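Local atomic coordinates of epimerase domain-containing protein (Bacillus cereus HuA2-4, PDB entry 6ZLK), a protein that interconverts UDP-glucuronic acid and UDP-galacturonic acid by inverting the configuration at carbon 4 of the sugar, using bound NAD. Residues D94-P97 with Y98-N102; Y149-T152 with K153-E157; C160-Y163 with H164-H168. All coordinates share one frame; numbering follows the deposited sequence.

Interaction 1: residues D94-P97 with Y98-N102; sequences DFQP and YVTNN. With NAD (nicotinamide-adenine-dinucleotide), chain E.
Phe95 and Val99, one helical turn apart, form the tightly packed part of this turn. The methyl CG2 of Val99 lies over one face of the Phe95 ring, displaced toward its rim, and comes within 3.4 Å of Phe95 CE2. This CH-pi contact depends on the first torsion of Phe95, which sets CG anti to the backbone N (chi1 -176°) and carries the ring along the helix toward the valine. Both residues also pack on the second subunit, Phe95 on its Gln107 and Val99 on its Val99. Tyr98 is buried too: its ring meets the carbonyl of Asp94 at its edge, where Asp94 O lies in the ring plane, 3.2 Å from Tyr98 CD1. The phenol oxygen of Tyr98 is held farther off, by Gly86 O and Thr89 OG1.

Packing is looser at the partly exposed Gln96 and Thr100. Gln96 bends at chi2, bringing OE1 to 3.0 Å from Thr100 OG1, but the bond is weak, and Gln96 O competes for the same hydroxyl proton. Pro97 is the residue exposed to solvent, yet its carbonyl is doubly gripped by the buried Asn101, with Pro97 O 2.9 Å from Asn101 N and also 2.9 Å from Asn101 ND2. Neither donor lies in the carbonyl plane, the backbone N standing 37° out of it. With its amide nitrogen so tethered, the side chain of Asn101 turns the other end, OD1, to the cofactor and accepts a bond from NAD N6A at 3.0 Å. The amide of Asn101 thus joins the Pro97 carbonyl to the adenine amino group, in the opening of helix 96-113, the helical crossover between parallel strands 77-80 and 120-126 of a Rossmann-type NAD-binding fold.

Interaction 2: residues Y149-T152 with K153-E157; sequences YGVT and KLSGE. With NAD (nicotinamide-adenine-dinucleotide), chain E.
Tyr149 and Lys153 sit one turn apart on helix 148-167 and run together toward the nicotinamide ribose of NAD. Ribose O2D lies at the edge of the tyrosine ring, in its plane, and donates to Tyr149 OH over 2.7 Å. That phenol oxygen is also hydrogen-bonded to O4' of the bound UDP-sugar, so it stands between cofactor and substrate. Lys153 NZ straddles the ribose diol, 2.8 Å from NAD O3D and 3.1 Å from NAD O2D, so that O2D is shared by both side chains. The shape of the lysine chain sets this up: it is bent at chi2 and chi3 (-66° and -60°), which lays its CG 3.5 Å from Tyr149 CE1 before the amine swings to the ribose.

A second layer surrounds these groups. Ile124 O, on the neighbouring strand 120-126, gives NZ a further partner. Tyr149 O accepts from Lys153 N at 3.0 Å and also from Thr152 OG1 at 2.8 Å, and the threonine hydroxyl is in turn bonded to Asn102 ND2 of helix 96-113. The next backbone bond of the helix runs from Leu154 N to Gly150 O, 2.9 Å long. Tyrosine and lysine four residues apart, meeting at the nicotinamide ribose, are the YxxxK signature of the short-chain dehydrogenase/reductase active site, in its extended, sugar-nucleotide-epimerase branch.

Interaction 3: residues C160-Y163 with H164-H168; sequences CHVY and HKNFH
Tyr163 and Phe167 supply the aromatic part of the last two turns of helix 148-167. The rings lie side by side and point the same way, but their planes are inclined at 46°, and Tyr163 CD2 touches Phe167 CD2 at 3.7 Å, close to the plane of the phenylalanine ring. Trp91 of the second subunit meets both rings edge-to-face, while Lys114 makes a cation-pi contact with Phe167 and Glu111 binds the hydroxyl of Tyr163.

Amide hydrogen bonding centres on Asn166. Its CG stands beside the backbone N (chi1 -74°), and the side chain folds back over the previous turn so that Val162 O is reached twice, from opposite faces of the carbonyl plane: by Asn166 N at 3.0 Å and by Asn166 ND2 at 2.9 Å. ND2 also bonds to Leu146 O of the second subunit. Phe167 N bonds to Tyr163 O and His168 N to His164 O before His168 leaves the helix with a positive phi of 65°.

The third kind is water-mediated. One water lies in the planes of both imidazoles, 2.8 Å from His161 ND1 and 2.7 Å from His164 ND1. Because water can give or accept a proton on either side, such a bridge would probably tolerate either tautomer of each histidine, whereas Asn166 and the two rings meet the second subunit through direct, fixed-direction or apolar contacts.

The three contacts show how one kind of local helical pairing takes on different chemistry with its place in the fold. Interaction 2 is wholly buried at the active site, whereas interactions 1 and 3 are partly buried; all three touch the second subunit. Interactions 2 and 3 share helix 148-167, their centres about 16 Å apart, and interaction 1 lies at helix 96-113, which packs beside it: Tyr98 CE2 meets Tyr149 CD1 at 3.7 Å. Both helices contribute to the NAD site, interaction 1 at the adenine and interaction 2 at the nicotinamide ribose. Interaction 3, away from NAD, instead combines aromatic, amide and water-bridged contacts at the helix end.

Interaction 1: residues D94-P97 with Y98-N102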
# COMPACT_ATOMS: atom_id res chain seq x y z
N ASP A 94 13.31 1.36 10.50
CA ASP A 94 12.13 1.04 11.33
C ASP A 94 10.95 0.59 10.44
O ASP A 94 9.93 0.10 10.98
CB ASP A 94 11.73 2.24 12.19
CG ASP A 94 12.78 2.60 13.22
OD1 ASP A 94 13.46 1.66 13.71
OD2 ASP A 94 12.91 3.80 13.50
N PHE A 95 11.04 0.77 9.13
CA PHE A 95 9.87 0.55 8.23
C PHE A 95 9.51 -0.94 8.08
O PHE A 95 8.30 -1.25 8.01
CB PHE A 95 10.18 1.13 6.84
CG PHE A 95 9.05 1.07 5.85
CD1 PHE A 95 7.81 1.63 6.15
CD2 PHE A 95 9.23 0.46 4.62
CE1 PHE A 95 6.78 1.61 5.22
CE2 PHE A 95 8.20 0.45 3.68
CZ PHE A 95 6.99 1.03 4.00
N GLN A 96 10.50 -1.83 8.00
CA GLN A 96 10.27 -3.25 7.65
C GLN A 96 9.18 -3.84 8.56
O GLN A 96 8.27 -4.50 8.09
CB GLN A 96 11.56 -4.06 7.64
CG GLN A 96 11.32 -5.54 7.49
CD GLN A 96 10.84 -5.90 6.11
OE1 GLN A 96 9.67 -6.23 5.91
NE2 GLN A 96 11.76 -5.89 5.16
N PRO A 97 9.19 -3.67 9.91
CA PRO A 97 8.11 -4.25 10.71
C PRO A 97 6.70 -3.74 10.38
O PRO A 97 5.74 -4.43 10.64
CB PRO A 97 8.51 -3.83 12.13
CG PRO A 97 10.01 -3.76 12.04
CD PRO A 97 10.23 -3.03 10.74
N TYR A 98 6.59 -2.52 9.90
CA TYR A 98 5.28 -1.97 9.49
C TYR A 98 4.78 -2.72 8.26
O TYR A 98 3.60 -3.07 8.16
CB TYR A 98 5.33 -0.49 9.12
CG TYR A 98 5.54 0.45 10.29
CD1 TYR A 98 6.77 0.56 10.90
CD2 TYR A 98 4.48 1.13 10.83
CE1 TYR A 98 6.96 1.48 11.93
CE2 TYR A 98 4.65 2.04 11.86
CZ TYR A 98 5.89 2.18 12.43
OH TYR A 98 6.03 3.06 13.46
N VAL A 99 5.70 -3.02 7.35
CA VAL A 99 5.26 -3.79 6.16
C VAL A 99 4.85 -5.22 6.56
O VAL A 99 3.84 -5.72 6.15
CB VAL A 99 6.38 -3.80 5.11
CG1 VAL A 99 6.03 -4.74 4.00
CG2 VAL A 99 6.64 -2.42 4.58
N THR A 100 5.66 -5.90 7.35
CA THR A 100 5.39 -7.28 7.72
C THR A 100 4.10 -7.36 8.55
O THR A 100 3.23 -8.14 8.25
CB THR A 100 6.58 -7.80 8.52
OG1 THR A 100 7.68 -7.82 7.57
CG2 THR A 100 6.28 -9.17 9.10
N ASN A 101 3.98 -6.51 9.54
CA ASN A 101 2.83 -6.66 10.47
C ASN A 101 1.58 -5.94 9.98
O ASN A 101 0.50 -6.30 10.46
CB ASN A 101 3.23 -6.21 11.86
CG ASN A 101 4.31 -7.12 12.38
OD1 ASN A 101 4.04 -8.31 12.52
ND2 ASN A 101 5.52 -6.60 12.56
N ASN A 102 1.67 -4.95 9.09
CA ASN A 102 0.48 -4.20 8.66
C ASN A 102 0.00 -4.72 7.30
O ASN A 102 -1.22 -4.56 7.03
CB ASN A 102 0.69 -2.69 8.62
CG ASN A 102 1.00 -2.10 9.98
OD1 ASN A 102 0.97 -2.84 10.98
ND2 ASN A 102 1.40 -0.85 10.03
PA NAD E . -1.12 -1.30 20.13
O1A NAD E . 0.28 -1.30 19.66
O2A NAD E . -1.43 -0.95 21.56
O5B NAD E . -1.89 -2.63 19.78
C5B NAD E . -1.62 -3.44 18.62
C4B NAD E . -1.25 -4.84 19.06
O4B NAD E . -0.98 -5.62 17.88
C3B NAD E . -0.01 -4.92 19.94
O3B NAD E . -0.30 -5.28 21.28
C2B NAD E . 0.90 -5.88 19.16
O2B NAD E . 1.65 -6.78 19.96
C1B NAD E . -0.09 -6.64 18.28
N9A NAD E . 0.49 -7.18 17.06
C8A NAD E . 1.19 -6.51 16.09
N7A NAD E . 1.58 -7.27 15.11
C5A NAD E . 1.18 -8.54 15.50
C6A NAD E . 1.33 -9.82 14.93
N6A NAD E . 2.03 -10.06 13.80
N1A NAD E . 0.76 -10.87 15.57
C2A NAD E . 0.08 -10.64 16.72
N3A NAD E . -0.08 -9.49 17.38
C4A NAD E . 0.47 -8.48 16.71
O3 NAD E . -1.84 -0.23 19.18
PN NAD E . -3.32 0.46 19.32
O1N NAD E . -3.09 1.87 19.63
O2N NAD E . -4.13 -0.40 20.16
O5D NAD E . -3.82 0.32 17.83
C5D NAD E . -4.68 -0.71 17.52
C4D NAD E . -5.08 -0.55 16.08
O4D NAD E . -5.78 0.70 15.91
C3D NAD E . -3.92 -0.55 15.08
O3D NAD E . -4.31 -1.26 13.89
C2D NAD E . -3.75 0.93 14.71
O2D NAD E . -3.11 1.08 13.44
C1D NAD E . -5.21 1.37 14.83
N1N NAD E . -5.37 2.78 15.17
C2N NAD E . -5.02 3.24 16.40
C3N NAD E . -5.18 4.56 16.69
C7N NAD E . -4.75 5.13 17.99
O7N NAD E . -4.95 6.32 18.15
N7N NAD E . -4.23 4.31 18.93
C4N NAD E . -5.80 5.40 15.75
C5N NAD E . -6.01 4.94 14.45
C6N NAD E . -5.83 3.61 14.20

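Interaction 2: residues Y149-T152 with K153-E157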
# COMPACT_ATOMS: atom_id res chain seq x y z
N TYR A 149 3.95 4.76 7.75
CA TYR A 149 2.88 4.09 8.54
C TYR A 149 1.55 4.12 7.79
O TYR A 149 0.89 3.09 7.61
CB TYR A 149 2.74 4.79 9.90
CG TYR A 149 1.49 4.43 10.65
CD1 TYR A 149 1.19 3.12 11.01
CD2 TYR A 149 0.57 5.40 10.97
CE1 TYR A 149 0.06 2.80 11.74
CE2 TYR A 149 -0.60 5.08 11.64
CZ TYR A 149 -0.86 3.78 12.03
OH TYR A 149 -1.96 3.44 12.74
N GLY A 150 1.13 5.31 7.37
CA GLY A 150 -0.15 5.53 6.72
C GLY A 150 -0.19 4.74 5.43
O GLY A 150 -1.24 4.20 5.11
N VAL A 151 0.94 4.71 4.74
CA VAL A 151 0.98 3.91 3.50
C VAL A 151 0.65 2.45 3.82
O VAL A 151 -0.12 1.79 3.10
CB VAL A 151 2.34 4.03 2.79
CG1 VAL A 151 2.33 3.10 1.61
CG2 VAL A 151 2.61 5.47 2.39
N THR A 152 1.31 1.85 4.81
CA THR A 152 1.10 0.43 5.10
C THR A 152 -0.34 0.14 5.55
O THR A 152 -0.87 -0.92 5.21
CB THR A 152 2.09 -0.10 6.13
OG1 THR A 152 1.88 0.50 7.42
CG2 THR A 152 3.52 0.08 5.67
N LYS A 153 -0.96 1.06 6.29
CA LYS A 153 -2.36 0.89 6.73
C LYS A 153 -3.28 0.99 5.51
O LYS A 153 -4.21 0.18 5.40
CB LYS A 153 -2.66 1.92 7.82
CG LYS A 153 -1.89 1.65 9.13
CD LYS A 153 -2.26 0.41 9.85
CE LYS A 153 -3.72 0.41 10.26
NZ LYS A 153 -4.12 -0.71 11.16
N LEU A 154 -2.98 1.92 4.61
CA LEU A 154 -3.80 2.04 3.39
C LEU A 154 -3.65 0.74 2.57
O LEU A 154 -4.65 0.29 2.04
CB LEU A 154 -3.42 3.28 2.61
CG LEU A 154 -4.23 3.51 1.34
CD1 LEU A 154 -5.73 3.54 1.61
CD2 LEU A 154 -3.75 4.80 0.66
N SER A 155 -2.46 0.17 2.46
CA SER A 155 -2.29 -1.13 1.73
C SER A 155 -3.14 -2.22 2.39
O SER A 155 -3.76 -3.06 1.72
CB SER A 155 -0.89 -1.56 1.65
OG SER A 155 -0.14 -0.55 1.00
N GLY A 156 -3.25 -2.19 3.72
CA GLY A 156 -4.13 -3.15 4.41
C GLY A 156 -5.58 -2.98 4.01
O GLY A 156 -6.24 -3.98 3.75
N GLU A 157 -6.07 -1.76 3.86
CA GLU A 157 -7.46 -1.50 3.44
C GLU A 157 -7.59 -2.02 2.02
O GLU A 157 -8.57 -2.66 1.71
CB GLU A 157 -7.82 -0.03 3.39
CG GLU A 157 -7.76 0.68 4.72
CD GLU A 157 -8.37 2.07 4.63
OE1 GLU A 157 -8.98 2.38 3.58
OE2 GLU A 157 -8.24 2.84 5.59
PA NAD E . -1.12 -1.30 20.13
O1A NAD E . 0.28 -1.30 19.66
O2A NAD E . -1.43 -0.95 21.56
O5B NAD E . -1.89 -2.63 19.78
C5B NAD E . -1.62 -3.44 18.62
C4B NAD E . -1.25 -4.84 19.06
O4B NAD E . -0.98 -5.62 17.88
C3B NAD E . -0.01 -4.92 19.94
O3B NAD E . -0.30 -5.28 21.28
C2B NAD E . 0.90 -5.88 19.16
O2B NAD E . 1.65 -6.78 19.96
C1B NAD E . -0.09 -6.64 18.28
N9A NAD E . 0.49 -7.18 17.06
C8A NAD E . 1.19 -6.51 16.09
N7A NAD E . 1.58 -7.27 15.11
C5A NAD E . 1.18 -8.54 15.50
C6A NAD E . 1.33 -9.82 14.93
N6A NAD E . 2.03 -10.06 13.80
N1A NAD E . 0.76 -10.87 15.57
C2A NAD E . 0.08 -10.64 16.72
N3A NAD E . -0.08 -9.49 17.38
C4A NAD E . 0.47 -8.48 16.71
O3 NAD E . -1.84 -0.23 19.18
PN NAD E . -3.32 0.46 19.32
O1N NAD E . -3.09 1.87 19.63
O2N NAD E . -4.13 -0.40 20.16
O5D NAD E . -3.82 0.32 17.83
C5D NAD E . -4.68 -0.71 17.52
C4D NAD E . -5.08 -0.55 16.08
O4D NAD E . -5.78 0.70 15.91
C3D NAD E . -3.92 -0.55 15.08
O3D NAD E . -4.31 -1.26 13.89
C2D NAD E . -3.75 0.93 14.71
O2D NAD E . -3.11 1.08 13.44
C1D NAD E . -5.21 1.37 14.83
N1N NAD E . -5.37 2.78 15.17
C2N NAD E . -5.02 3.24 16.40
C3N NAD E . -5.18 4.56 16.69
C7N NAD E . -4.75 5.13 17.99
O7N NAD E . -4.95 6.32 18.15
N7N NAD E . -4.23 4.31 18.93
C4N NAD E . -5.80 5.40 15.75
C5N NAD E . -6.01 4.94 14.45
C6N NAD E . -5.83 3.61 14.20

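Interaction 3: residues C160-Y163 with H164-H168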
# COMPACT_ATOMS: atom_id res chain seq x y z
N CYS A 160 -8.10 -5.70 1.90
CA CYS A 160 -9.50 -6.01 2.25
C CYS A 160 -10.39 -5.87 1.01
O CYS A 160 -11.15 -6.81 0.75
CB CYS A 160 -10.05 -5.12 3.37
SG CYS A 160 -9.28 -5.45 4.98
N HIS A 161 -10.25 -4.78 0.24
CA HIS A 161 -11.12 -4.64 -0.95
C HIS A 161 -10.79 -5.74 -1.96
O HIS A 161 -11.73 -6.20 -2.63
CB HIS A 161 -10.96 -3.28 -1.58
CG HIS A 161 -11.49 -2.19 -0.71
ND1 HIS A 161 -12.84 -2.14 -0.36
CD2 HIS A 161 -10.89 -1.12 -0.16
CE1 HIS A 161 -13.02 -1.07 0.41
NE2 HIS A 161 -11.86 -0.42 0.52
N VAL A 162 -9.52 -6.13 -2.14
CA VAL A 162 -9.19 -7.21 -3.09
C VAL A 162 -9.90 -8.49 -2.69
O VAL A 162 -10.49 -9.14 -3.53
CB VAL A 162 -7.66 -7.41 -3.16
CG1 VAL A 162 -7.30 -8.72 -3.80
CG2 VAL A 162 -7.02 -6.19 -3.84
N TYR A 163 -9.91 -8.84 -1.42
CA TYR A 163 -10.44 -10.13 -0.99
C TYR A 163 -11.97 -10.09 -0.92
O TYR A 163 -12.61 -11.12 -1.16
CB TYR A 163 -9.75 -10.56 0.30
CG TYR A 163 -8.39 -11.12 0.01
CD1 TYR A 163 -7.29 -10.32 -0.19
CD2 TYR A 163 -8.21 -12.50 -0.07
CE1 TYR A 163 -6.04 -10.85 -0.48
CE2 TYR A 163 -6.97 -13.05 -0.33
CZ TYR A 163 -5.90 -12.23 -0.59
OH TYR A 163 -4.63 -12.65 -0.84
N HIS A 164 -12.56 -8.93 -0.68
CA HIS A 164 -14.03 -8.73 -0.69
C HIS A 164 -14.49 -8.92 -2.15
O HIS A 164 -15.41 -9.72 -2.40
CB HIS A 164 -14.36 -7.35 -0.13
CG HIS A 164 -15.80 -7.02 -0.28
ND1 HIS A 164 -16.21 -5.90 -0.98
CD2 HIS A 164 -16.92 -7.69 0.06
CE1 HIS A 164 -17.54 -5.84 -0.91
NE2 HIS A 164 -18.01 -6.92 -0.32
N LYS A 165 -13.82 -8.27 -3.08
CA LYS A 165 -14.32 -8.30 -4.47
C LYS A 165 -14.10 -9.66 -5.09
O LYS A 165 -14.99 -10.13 -5.86
CB LYS A 165 -13.70 -7.17 -5.27
CG LYS A 165 -14.22 -5.79 -4.90
CD LYS A 165 -15.74 -5.60 -4.91
CE LYS A 165 -16.13 -4.12 -4.89
NZ LYS A 165 -17.60 -3.92 -4.96
N ASN A 166 -12.99 -10.29 -4.83
CA ASN A 166 -12.65 -11.56 -5.50
C ASN A 166 -13.30 -12.75 -4.80
O ASN A 166 -13.68 -13.70 -5.49
CB ASN A 166 -11.16 -11.77 -5.66
CG ASN A 166 -10.62 -10.85 -6.74
OD1 ASN A 166 -10.83 -11.13 -7.94
ND2 ASN A 166 -10.01 -9.74 -6.35
N PHE A 167 -13.35 -12.74 -3.46
CA PHE A 167 -13.71 -13.96 -2.68
C PHE A 167 -14.89 -13.71 -1.74
O PHE A 167 -15.21 -14.66 -1.00
CB PHE A 167 -12.51 -14.48 -1.92
CG PHE A 167 -11.36 -14.75 -2.85
CD1 PHE A 167 -11.52 -15.68 -3.87
CD2 PHE A 167 -10.16 -14.09 -2.74
CE1 PHE A 167 -10.47 -15.94 -4.75
CE2 PHE A 167 -9.13 -14.36 -3.61
CZ PHE A 167 -9.28 -15.28 -4.60
N HIS A 168 -15.50 -12.53 -1.77
CA HIS A 168 -16.73 -12.19 -1.02
C HIS A 168 -16.45 -12.21 0.48
O HIS A 168 -17.41 -12.34 1.24
CB HIS A 168 -17.89 -13.14 -1.39
CG HIS A 168 -18.06 -13.23 -2.87
ND1 HIS A 168 -18.29 -12.10 -3.64
CD2 HIS A 168 -17.94 -14.26 -3.72
CE1 HIS A 168 -18.36 -12.45 -4.92
NE2 HIS A 168 -18.15 -13.77 -4.99
O HOH W 1 -14.85 -3.63 -1.58